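PDB 5IM3: ribonucleoside-diphosphate reductase from Pseudomonas aeruginosa, which probably reduces ribonucleoside diphosphates to the deoxyribonucleotides needed for DNA synthesis, under allosteric control by nucleotides such as dATP. Local coordinates for residues 324-329 and 358-363; 367-372 and 396-401; 597-602 and 643-648; 637-642 and 654-659. All blocks are in the same frame, centred on the assembly; numbering follows the deposited sequence.

Interaction 1: residues 324-329 and 358-363; sequences MRVAMG and PTLFNA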
# COMPACT_ATOMS: atom_id res chain seq x y z
N MET A 324 -4.17 -45.76 -40.06
CA MET A 324 -4.88 -46.33 -41.19
C MET A 324 -6.39 -46.27 -40.99
O MET A 324 -7.14 -46.06 -41.95
CB MET A 324 -4.42 -47.78 -41.42
CG MET A 324 -5.05 -48.47 -42.62
SD MET A 324 -4.71 -47.64 -44.19
CE MET A 324 -2.99 -48.06 -44.43
N ARG A 325 -6.86 -46.43 -39.74
CA ARG A 325 -8.29 -46.29 -39.47
C ARG A 325 -8.76 -44.88 -39.79
O ARG A 325 -9.82 -44.69 -40.40
CB ARG A 325 -8.61 -46.62 -38.02
CG ARG A 325 -9.90 -45.90 -37.55
CD ARG A 325 -10.40 -46.38 -36.21
NE ARG A 325 -9.57 -45.92 -35.09
CZ ARG A 325 -9.67 -44.72 -34.52
NH1 ARG A 325 -10.54 -43.82 -34.95
NH2 ARG A 325 -8.87 -44.42 -33.50
N VAL A 326 -8.01 -43.87 -39.34
CA VAL A 326 -8.41 -42.49 -39.60
C VAL A 326 -8.43 -42.23 -41.09
O VAL A 326 -9.37 -41.62 -41.62
CB VAL A 326 -7.47 -41.52 -38.86
CG1 VAL A 326 -7.92 -40.07 -39.07
CG2 VAL A 326 -7.43 -41.84 -37.37
N ALA A 327 -7.40 -42.70 -41.80
CA ALA A 327 -7.34 -42.53 -43.24
C ALA A 327 -8.53 -43.20 -43.92
O ALA A 327 -9.17 -42.61 -44.80
CB ALA A 327 -6.03 -43.10 -43.77
N MET A 328 -8.84 -44.43 -43.51
CA MET A 328 -9.99 -45.13 -44.08
C MET A 328 -11.28 -44.38 -43.79
O MET A 328 -12.11 -44.17 -44.68
CB MET A 328 -10.06 -46.56 -43.52
CG MET A 328 -8.95 -47.49 -44.02
SD MET A 328 -8.82 -49.01 -43.05
CE MET A 328 -10.26 -49.92 -43.61
N GLY A 329 -11.48 -43.97 -42.53
CA GLY A 329 -12.68 -43.24 -42.17
C GLY A 329 -12.87 -41.98 -42.99
O GLY A 329 -14.00 -41.60 -43.30
N PRO A 358 -10.86 -34.18 -32.89
CA PRO A 358 -12.09 -34.96 -33.11
C PRO A 358 -12.00 -35.90 -34.30
O PRO A 358 -12.53 -37.01 -34.24
CB PRO A 358 -13.17 -33.89 -33.29
CG PRO A 358 -12.45 -32.67 -33.70
CD PRO A 358 -11.11 -32.73 -33.02
N THR A 359 -11.36 -35.48 -35.39
CA THR A 359 -11.19 -36.38 -36.52
C THR A 359 -10.38 -37.60 -36.11
O THR A 359 -10.80 -38.74 -36.34
CB THR A 359 -10.51 -35.66 -37.69
OG1 THR A 359 -11.40 -34.65 -38.20
CG2 THR A 359 -10.17 -36.63 -38.81
N LEU A 360 -9.23 -37.38 -35.48
CA LEU A 360 -8.40 -38.49 -35.02
C LEU A 360 -9.19 -39.46 -34.14
O LEU A 360 -9.01 -40.68 -34.23
CB LEU A 360 -7.19 -37.96 -34.25
CG LEU A 360 -6.13 -37.24 -35.09
CD1 LEU A 360 -5.04 -36.74 -34.17
CD2 LEU A 360 -5.56 -38.17 -36.16
N PHE A 361 -10.08 -38.93 -33.30
CA PHE A 361 -10.76 -39.77 -32.33
C PHE A 361 -11.93 -40.53 -32.94
O PHE A 361 -12.19 -41.68 -32.55
CB PHE A 361 -11.24 -38.92 -31.15
CG PHE A 361 -11.67 -39.72 -29.96
CD1 PHE A 361 -13.00 -40.09 -29.80
CD2 PHE A 361 -10.75 -40.12 -29.01
CE1 PHE A 361 -13.40 -40.83 -28.70
CE2 PHE A 361 -11.14 -40.87 -27.92
CZ PHE A 361 -12.47 -41.23 -27.76
N ASN A 362 -12.65 -39.93 -33.89
CA ASN A 362 -13.92 -40.47 -34.34
C ASN A 362 -13.92 -40.99 -35.77
O ASN A 362 -14.82 -41.76 -36.12
CB ASN A 362 -15.02 -39.41 -34.21
CG ASN A 362 -15.28 -39.04 -32.78
OD1 ASN A 362 -15.30 -39.90 -31.90
ND2 ASN A 362 -15.48 -37.76 -32.52
N ALA A 363 -12.96 -40.59 -36.61
CA ALA A 363 -12.95 -41.09 -37.98
C ALA A 363 -12.88 -42.61 -37.97
O ALA A 363 -12.12 -43.20 -37.21
CB ALA A 363 -11.76 -40.50 -38.74
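V326 lays its CG1 methyl against the CB of A363, 3.9 Å away. The same CG1 reaches T359 CG2 at 4.1 Å, where the two side chains cross at about a right angle, and the CD2 branch of L360 at 4.2 Å. V326 has CG1 anti to its backbone N, which leaves CG2 beside that nitrogen and over the carbonyl oxygen of L360. Between them the two methyls meet T359, L360 and A363. A363 is the first residue past helix 357-362 to leave helical geometry, and its CB points at helix 319-330. Both helices belong to the all-alpha domain of the ribonucleotide reductase large subunit. Their local axes come within 9.0 Å and are nearly perpendicular, at 100°. G329 has no side chain and lets the chains close in, with its CA 4.7 Å from the CA of A363. R325 supplies the polar part. Its chain bends at chi3 (73°) and swings the guanidinium round to the end of the other helix. NH1 donates to A363 O at 2.8 Å. The bond is bent at the hydrogen (142°), but the oxygen lies near the guanidinium plane, at its edge. NH1 also sits 3.6 Å from L360 O, which approaches it obliquely. A cationic group here would be favoured by the carbonyl-rich C-terminal end of helix 357-362. NE forms a salt bridge with E317, so the guanidinium has a second partner besides A363 O. L348 of helix 337-349 also packs on V326.

Interaction 2: residues 367-372 and 396-401; sequences RPQLSS and SKFAGG. With DTP (2'-deoxyadenosine 5'-triphosphate), chain F.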
# COMPACT_ATOMS: atom_id res chain seq x y z
N ARG A 367 -21.33 -43.03 -36.70
CA ARG A 367 -21.77 -41.65 -36.55
C ARG A 367 -20.61 -40.79 -36.07
O ARG A 367 -20.59 -40.36 -34.91
CB ARG A 367 -22.96 -41.56 -35.60
CG ARG A 367 -24.15 -42.40 -36.06
CD ARG A 367 -25.48 -41.90 -35.50
NE ARG A 367 -26.60 -42.32 -36.34
CZ ARG A 367 -27.86 -41.92 -36.18
NH1 ARG A 367 -28.18 -41.08 -35.21
NH2 ARG A 367 -28.80 -42.37 -37.00
N PRO A 368 -19.63 -40.52 -36.93
CA PRO A 368 -18.38 -39.89 -36.47
C PRO A 368 -18.53 -38.39 -36.30
O PRO A 368 -18.93 -37.68 -37.23
CB PRO A 368 -17.39 -40.22 -37.59
CG PRO A 368 -18.24 -40.35 -38.82
CD PRO A 368 -19.59 -40.86 -38.37
N GLN A 369 -18.20 -37.90 -35.11
CA GLN A 369 -18.10 -36.47 -34.86
C GLN A 369 -16.69 -36.03 -35.25
O GLN A 369 -15.76 -36.07 -34.44
CB GLN A 369 -18.41 -36.16 -33.40
CG GLN A 369 -18.34 -34.68 -33.05
CD GLN A 369 -19.70 -34.04 -32.93
OE1 GLN A 369 -20.70 -34.53 -33.47
NE2 GLN A 369 -19.76 -32.92 -32.21
N LEU A 370 -16.53 -35.61 -36.50
CA LEU A 370 -15.22 -35.22 -37.03
C LEU A 370 -14.89 -33.75 -36.78
O LEU A 370 -13.71 -33.39 -36.82
CB LEU A 370 -15.16 -35.50 -38.53
CG LEU A 370 -15.37 -36.96 -38.94
CD1 LEU A 370 -15.25 -37.11 -40.44
CD2 LEU A 370 -14.40 -37.87 -38.22
N SER A 371 -15.89 -32.92 -36.52
CA SER A 371 -15.68 -31.51 -36.19
C SER A 371 -16.44 -31.20 -34.92
O SER A 371 -17.59 -31.64 -34.75
CB SER A 371 -16.14 -30.60 -37.33
OG SER A 371 -15.49 -30.93 -38.54
N SER A 372 -15.82 -30.42 -34.03
CA SER A 372 -16.42 -30.15 -32.73
C SER A 372 -16.31 -28.67 -32.35
O SER A 372 -16.25 -28.34 -31.16
CB SER A 372 -15.78 -31.02 -31.65
OG SER A 372 -14.41 -30.71 -31.50
N SER A 396 -22.56 -29.44 -27.47
CA SER A 396 -21.58 -29.75 -26.44
C SER A 396 -21.70 -31.18 -25.93
O SER A 396 -20.88 -31.59 -25.10
CB SER A 396 -21.73 -28.78 -25.27
OG SER A 396 -21.47 -27.46 -25.67
N LYS A 397 -22.69 -31.93 -26.39
CA LYS A 397 -22.91 -33.28 -25.88
C LYS A 397 -21.69 -34.17 -26.04
O LYS A 397 -21.53 -35.13 -25.28
CB LYS A 397 -24.13 -33.89 -26.59
CG LYS A 397 -24.57 -35.25 -26.05
CD LYS A 397 -25.92 -35.64 -26.61
CE LYS A 397 -26.34 -37.01 -26.12
NZ LYS A 397 -27.75 -37.30 -26.48
N PHE A 398 -20.81 -33.87 -27.00
CA PHE A 398 -19.58 -34.64 -27.22
C PHE A 398 -18.37 -33.71 -27.30
O PHE A 398 -17.59 -33.74 -28.25
CB PHE A 398 -19.69 -35.50 -28.48
CG PHE A 398 -21.02 -36.19 -28.63
CD1 PHE A 398 -21.35 -37.28 -27.84
CD2 PHE A 398 -21.94 -35.76 -29.57
CE1 PHE A 398 -22.58 -37.92 -27.98
CE2 PHE A 398 -23.16 -36.39 -29.72
CZ PHE A 398 -23.48 -37.47 -28.93
N ALA A 399 -18.21 -32.86 -26.28
CA ALA A 399 -16.99 -32.08 -26.07
C ALA A 399 -16.80 -30.97 -27.10
O ALA A 399 -15.68 -30.54 -27.36
CB ALA A 399 -15.75 -32.98 -26.05
N GLY A 400 -17.89 -30.48 -27.69
CA GLY A 400 -17.78 -29.41 -28.66
C GLY A 400 -17.51 -28.05 -28.03
O GLY A 400 -17.97 -27.75 -26.93
N GLY A 401 -16.76 -27.23 -28.75
CA GLY A 401 -16.49 -25.86 -28.34
C GLY A 401 -17.36 -24.89 -29.12
O GLY A 401 -17.65 -25.11 -30.30
PG DTP F . -28.94 -43.17 -24.55
O1G DTP F . -27.78 -43.08 -23.62
O2G DTP F . -30.28 -43.31 -23.83
O3G DTP F . -28.83 -44.32 -25.56
PB DTP F . -30.25 -40.83 -25.73
O1B DTP F . -30.05 -40.15 -27.03
O2B DTP F . -31.58 -41.57 -25.69
O3B DTP F . -29.06 -41.86 -25.45
PA DTP F . -29.13 -38.71 -24.09
O1A DTP F . -29.27 -37.50 -24.93
O2A DTP F . -27.74 -39.31 -24.32
O3A DTP F . -30.22 -39.78 -24.53
O5' DTP F . -29.31 -38.48 -22.54
C5' DTP F . -29.55 -39.52 -21.57
C4' DTP F . -29.26 -38.96 -20.21
O4' DTP F . -27.87 -38.59 -20.13
C3' DTP F . -30.06 -37.71 -19.83
O3' DTP F . -30.40 -37.76 -18.44
C2' DTP F . -29.09 -36.58 -20.12
C1' DTP F . -27.74 -37.22 -19.83
N9 DTP F . -26.64 -36.68 -20.61
C8 DTP F . -26.41 -36.88 -21.95
N7 DTP F . -25.36 -36.23 -22.41
C5 DTP F . -24.87 -35.57 -21.30
C6 DTP F . -23.77 -34.71 -21.13
N6 DTP F . -22.94 -34.35 -22.11
N1 DTP F . -23.55 -34.22 -19.89
C2 DTP F . -24.37 -34.57 -18.90
N3 DTP F . -25.44 -35.37 -18.95
C4 DTP F . -25.64 -35.84 -20.19
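S372, F398 and Q369 carry this contact, which joins the two loops that lead into neighbouring parallel strands of the ten-stranded barrel. Strand 373-377, helix 382-395 and strand 401-405 form a beta-alpha-beta unit, and S372 and G401 meet where the two strands start side by side. S372 O takes the backbone N-H of G401 at 2.7 Å, with an angle of 159° at the hydrogen. The CA of G400 is 3.1 Å from the same oxygen, a CA-H...O contact. The CB of S372 lies 3.9 Å from the CA of G400. Earlier in 367-372, Q369 points its CB at 396-401, and F398 points its CB at 367-372. Their meeting is looser: Q369 OE1 stands 4.3 Å from F398 CD2, oblique to the ring. The backbone oxygen of Q369 is held by N362. One face of the F398 ring carries the CG of K397, 3.8 Å above the plane and offset toward the rim. F398 also packs on G418 of the second subunit. The dATP beside this loop is likewise shared across the dimer, since D380 and L382 of the second subunit hydrogen-bond to it. K397 runs extended toward its alpha-phosphate, although the modelled approach of NZ is too short to be trusted. Nearer the backbone, K397 CG lies 3.9 Å from N7 of the adenine.

Interaction 3: residues 597-602 and 643-648; sequences DEIAVC and YSVPQA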
# COMPACT_ATOMS: atom_id res chain seq x y z
N ASP A 597 -30.50 -20.04 -39.61
CA ASP A 597 -30.47 -21.40 -40.15
C ASP A 597 -29.05 -21.90 -40.40
O ASP A 597 -28.87 -22.90 -41.10
CB ASP A 597 -31.28 -21.46 -41.44
CG ASP A 597 -32.74 -21.13 -41.23
OD1 ASP A 597 -33.39 -21.78 -40.38
OD2 ASP A 597 -33.25 -20.21 -41.91
N GLU A 598 -28.04 -21.25 -39.83
CA GLU A 598 -26.65 -21.60 -40.10
C GLU A 598 -25.85 -21.51 -38.81
O GLU A 598 -25.60 -20.42 -38.29
CB GLU A 598 -26.04 -20.70 -41.17
CG GLU A 598 -26.64 -20.94 -42.56
CD GLU A 598 -25.94 -20.14 -43.64
OE1 GLU A 598 -26.58 -19.86 -44.67
OE2 GLU A 598 -24.75 -19.81 -43.46
N ILE A 599 -25.45 -22.67 -38.29
CA ILE A 599 -24.45 -22.78 -37.24
C ILE A 599 -23.15 -23.17 -37.93
O ILE A 599 -23.03 -24.27 -38.48
CB ILE A 599 -24.86 -23.79 -36.17
CG1 ILE A 599 -26.00 -23.20 -35.32
CG2 ILE A 599 -23.68 -24.19 -35.30
CD1 ILE A 599 -26.58 -24.14 -34.29
N ALA A 600 -22.17 -22.26 -37.93
CA ALA A 600 -20.92 -22.51 -38.64
C ALA A 600 -20.13 -23.60 -37.94
O ALA A 600 -20.12 -23.70 -36.71
CB ALA A 600 -20.10 -21.23 -38.72
N VAL A 601 -19.45 -24.43 -38.73
CA VAL A 601 -18.70 -25.58 -38.24
C VAL A 601 -17.25 -25.41 -38.67
O VAL A 601 -16.97 -25.15 -39.84
CB VAL A 601 -19.27 -26.91 -38.79
CG1 VAL A 601 -18.65 -28.09 -38.06
CG2 VAL A 601 -20.78 -26.93 -38.69
N CYS A 602 -16.33 -25.58 -37.72
CA CYS A 602 -14.90 -25.48 -38.00
C CYS A 602 -14.33 -26.87 -38.23
O CYS A 602 -14.33 -27.71 -37.32
CB CYS A 602 -14.14 -24.79 -36.86
SG CYS A 602 -15.15 -23.67 -35.84
N TYR A 643 -24.03 -35.01 -38.28
CA TYR A 643 -24.55 -33.74 -37.81
C TYR A 643 -25.72 -33.96 -36.86
O TYR A 643 -26.67 -34.68 -37.20
CB TYR A 643 -24.97 -32.86 -38.98
CG TYR A 643 -23.82 -32.47 -39.87
CD1 TYR A 643 -23.06 -31.35 -39.60
CD2 TYR A 643 -23.49 -33.24 -40.99
CE1 TYR A 643 -22.00 -30.98 -40.40
CE2 TYR A 643 -22.43 -32.88 -41.81
CZ TYR A 643 -21.69 -31.75 -41.51
OH TYR A 643 -20.62 -31.38 -42.30
N SER A 644 -25.65 -33.34 -35.68
CA SER A 644 -26.70 -33.41 -34.68
C SER A 644 -27.77 -32.36 -34.89
O SER A 644 -28.96 -32.66 -34.78
CB SER A 644 -26.09 -33.25 -33.28
OG SER A 644 -25.09 -34.22 -33.02
N VAL A 645 -27.37 -31.12 -35.17
CA VAL A 645 -28.32 -30.03 -35.39
C VAL A 645 -28.36 -29.71 -36.88
O VAL A 645 -27.30 -29.63 -37.53
CB VAL A 645 -27.96 -28.79 -34.56
CG1 VAL A 645 -27.79 -29.17 -33.10
CG2 VAL A 645 -26.69 -28.13 -35.09
N PRO A 646 -29.54 -29.50 -37.47
CA PRO A 646 -29.62 -29.40 -38.93
C PRO A 646 -28.99 -28.13 -39.49
O PRO A 646 -28.50 -28.15 -40.63
CB PRO A 646 -31.13 -29.44 -39.20
CG PRO A 646 -31.74 -28.87 -37.97
CD PRO A 646 -30.86 -29.31 -36.83
N GLN A 647 -28.97 -27.04 -38.74
CA GLN A 647 -28.38 -25.81 -39.25
C GLN A 647 -26.85 -25.87 -39.29
O GLN A 647 -26.24 -25.01 -39.93
CB GLN A 647 -28.83 -24.61 -38.42
CG GLN A 647 -28.77 -24.81 -36.92
CD GLN A 647 -30.13 -25.10 -36.30
OE1 GLN A 647 -30.84 -25.99 -36.74
NE2 GLN A 647 -30.49 -24.32 -35.28
N ALA A 648 -26.24 -26.85 -38.63
CA ALA A 648 -24.80 -27.05 -38.77
C ALA A 648 -24.49 -27.80 -40.06
O ALA A 648 -23.54 -27.46 -40.78
CB ALA A 648 -24.24 -27.79 -37.56
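Q647 begins its side chain against the backbone of D597: CB is 3.2 Å from D597 O. CG then turns to I599 and sits 3.6 Å from its CG1 and 3.5 Å from its CD1. Q647 chi1 is 46°, with CG between the backbone N and the carbonyl carbon, and this brings CG against the isoleucine. A bend at chi2 turns the amide away and leaves it at the margin of the contact. Q647 CD is still within 4.2 Å of I599 CD1, and NE2 is 4.0 Å from the same methyl. The contact sets the first turn of helix 646-655 against the entry to barrel strand 600-608. That strand, helices 620-640 and 646-655 and the parallel strand 659-663 make a beta-alpha-beta crossover with two helices in the connection. The backbone of Q647 takes part as well. Its O accepts from I599 N at 3.0 Å, with the donor well above the carbonyl plane, 67° out of it. The CA of E598 also makes a CA-H...O contact with this oxygen. In return, I599 O meets the CA of A648 and takes a hydrogen bond from S651. V601 CG2 rests on A648 CB at 3.7 Å, and I599 CD1 touches V645 CG2. L395 of helix 382-395 packs on both I599 and V645. One residue beyond V601, C602 forms the disulfide with C373 on the antiparallel strand 373-377.

Interaction 4: residues 637-642 and 654-659; sequences VIDINY and KHRPVG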
# COMPACT_ATOMS: atom_id res chain seq x y z
N VAL A 637 -13.97 -34.29 -44.65
CA VAL A 637 -14.54 -34.20 -43.30
C VAL A 637 -15.96 -33.68 -43.36
O VAL A 637 -16.83 -34.12 -42.59
CB VAL A 637 -13.65 -33.33 -42.40
CG1 VAL A 637 -14.41 -32.85 -41.17
CG2 VAL A 637 -12.40 -34.09 -41.99
N ILE A 638 -16.23 -32.74 -44.27
CA ILE A 638 -17.55 -32.12 -44.36
C ILE A 638 -18.61 -33.17 -44.66
O ILE A 638 -19.70 -33.16 -44.07
CB ILE A 638 -17.54 -31.01 -45.42
CG1 ILE A 638 -16.36 -30.05 -45.18
CG2 ILE A 638 -18.89 -30.30 -45.46
CD1 ILE A 638 -16.73 -28.65 -44.83
N ASP A 639 -18.33 -34.07 -45.60
CA ASP A 639 -19.31 -35.05 -46.04
C ASP A 639 -19.47 -36.19 -45.04
O ASP A 639 -20.58 -36.72 -44.89
CB ASP A 639 -18.92 -35.62 -47.40
CG ASP A 639 -18.80 -34.55 -48.47
OD1 ASP A 639 -19.54 -33.55 -48.40
OD2 ASP A 639 -17.96 -34.71 -49.38
N ILE A 640 -18.39 -36.59 -44.37
CA ILE A 640 -18.45 -37.74 -43.48
C ILE A 640 -19.02 -37.35 -42.12
O ILE A 640 -19.64 -38.18 -41.44
CB ILE A 640 -17.05 -38.37 -43.33
CG1 ILE A 640 -16.41 -38.59 -44.70
CG2 ILE A 640 -17.14 -39.68 -42.56
CD1 ILE A 640 -17.29 -39.33 -45.69
N ASN A 641 -18.82 -36.10 -41.71
CA ASN A 641 -19.22 -35.67 -40.38
C ASN A 641 -20.70 -35.94 -40.13
O ASN A 641 -21.55 -35.63 -40.96
CB ASN A 641 -18.91 -34.18 -40.21
CG ASN A 641 -19.00 -33.72 -38.78
OD1 ASN A 641 -18.20 -34.11 -37.94
ND2 ASN A 641 -19.98 -32.88 -38.50
N TYR A 642 -21.00 -36.55 -38.98
CA TYR A 642 -22.38 -36.77 -38.56
C TYR A 642 -22.89 -35.53 -37.84
O TYR A 642 -22.26 -35.06 -36.88
CB TYR A 642 -22.50 -38.00 -37.67
CG TYR A 642 -23.92 -38.20 -37.16
CD1 TYR A 642 -24.90 -38.73 -37.98
CD2 TYR A 642 -24.27 -37.84 -35.87
CE1 TYR A 642 -26.19 -38.91 -37.53
CE2 TYR A 642 -25.56 -38.01 -35.40
CZ TYR A 642 -26.52 -38.54 -36.24
OH TYR A 642 -27.81 -38.72 -35.78
N LYS A 654 -23.52 -25.95 -47.52
CA LYS A 654 -23.71 -24.80 -48.40
C LYS A 654 -22.38 -24.16 -48.77
O LYS A 654 -22.14 -23.84 -49.94
CB LYS A 654 -24.62 -23.77 -47.71
CG LYS A 654 -26.05 -23.72 -48.21
CD LYS A 654 -26.91 -22.88 -47.28
CE LYS A 654 -28.26 -22.55 -47.88
NZ LYS A 654 -28.17 -21.48 -48.91
N HIS A 655 -21.50 -23.96 -47.78
CA HIS A 655 -20.31 -23.13 -47.94
C HIS A 655 -19.00 -23.90 -47.88
O HIS A 655 -17.99 -23.40 -48.37
CB HIS A 655 -20.29 -22.04 -46.86
CG HIS A 655 -21.61 -21.36 -46.68
ND1 HIS A 655 -22.26 -20.71 -47.70
CD2 HIS A 655 -22.40 -21.22 -45.58
CE1 HIS A 655 -23.40 -20.20 -47.25
NE2 HIS A 655 -23.50 -20.50 -45.96
N ARG A 656 -19.00 -25.08 -47.27
CA ARG A 656 -17.82 -25.94 -47.21
C ARG A 656 -16.56 -25.20 -46.77
O ARG A 656 -15.54 -25.22 -47.46
CB ARG A 656 -17.58 -26.63 -48.55
CG ARG A 656 -18.81 -27.32 -49.15
CD ARG A 656 -18.40 -28.26 -50.28
NE ARG A 656 -17.61 -29.38 -49.78
CZ ARG A 656 -18.12 -30.53 -49.36
NH1 ARG A 656 -19.43 -30.74 -49.40
NH2 ARG A 656 -17.32 -31.49 -48.91
N PRO A 657 -16.59 -24.53 -45.61
CA PRO A 657 -15.35 -23.96 -45.08
C PRO A 657 -14.50 -25.02 -44.41
O PRO A 657 -14.99 -25.98 -43.82
CB PRO A 657 -15.86 -22.94 -44.05
CG PRO A 657 -17.13 -23.52 -43.56
CD PRO A 657 -17.75 -24.24 -44.74
N VAL A 658 -13.18 -24.83 -44.52
CA VAL A 658 -12.21 -25.63 -43.80
C VAL A 658 -11.21 -24.68 -43.16
O VAL A 658 -11.18 -23.48 -43.46
CB VAL A 658 -11.49 -26.66 -44.70
CG1 VAL A 658 -12.51 -27.61 -45.34
CG2 VAL A 658 -10.66 -25.97 -45.77
N GLY A 659 -10.40 -25.22 -42.26
CA GLY A 659 -9.38 -24.43 -41.59
C GLY A 659 -8.05 -25.16 -41.48
O GLY A 659 -7.82 -25.89 -40.52
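The guanidinium of R656 has the CG2 methyl of I638 over one face, 3.8 Å above the plane and offset toward the rim, and the carboxylate of D639 at its edge. The contact links the last turn of helix 620-640 to the bend between helix 646-655 and strand 659-663. These are the two helices and the second strand of a beta-alpha-beta crossover in the barrel domain. NH1 and NH2 of R656 grip D639 end-on, both on one oxygen. R656 NH1 is 3.0 Å and NH2 3.1 Å from D639 OD1, a salt bridge. OD1 lies almost in the guanidinium plane, but the two flat groups are turned 51° against each other. NH1 therefore meets OD1 on its syn side, near the carboxylate plane, while NH2 comes to it from above that plane. NE is engaged by D635, one helical turn before D639, so two carboxylates hold the arginine. They probably also offset the charge of R762, which lies close to NE. R656 is the first residue after its helix and has positive phi (48°). A bend at chi3 (66°) brings its end back to helix 620-640. I638 packs on this guanidinium end. I638 CB is 3.5 Å from R656 NH2, and the two side chains cross at a slant. I638 CD1 reaches further, to V658 CG1 at 4.4 Å. The same CD1 lies 3.3 Å from P657 O, a carbonyl that N603 of strand 600-608 also hydrogen-bonds.

From the N terminus, interaction 1 closes a loop holding helix 337-349 and strand 353-355. Interaction 2 follows in series and closes the span of strand 373-377 and helix 382-395. They touch: N362 and T359 hydrogen-bond to O of Q369 and L370. Interactions 3 and 4 cross, because 637-642 and 643-648 are consecutive and turn to different partners. Interaction 3 closes the span holding strand 600-608 and helix 620-640, interaction 4 that of helix 646-655. Between them, Y643 OH hydrogen-bonds to I638 O. N641 hydrogen-bonds to the backbone of L370 and S371, joining interaction 4 to interaction 2. I640 packs on G329, so the all-alpha domain meets the barrel crossover directly as well as through interaction 2.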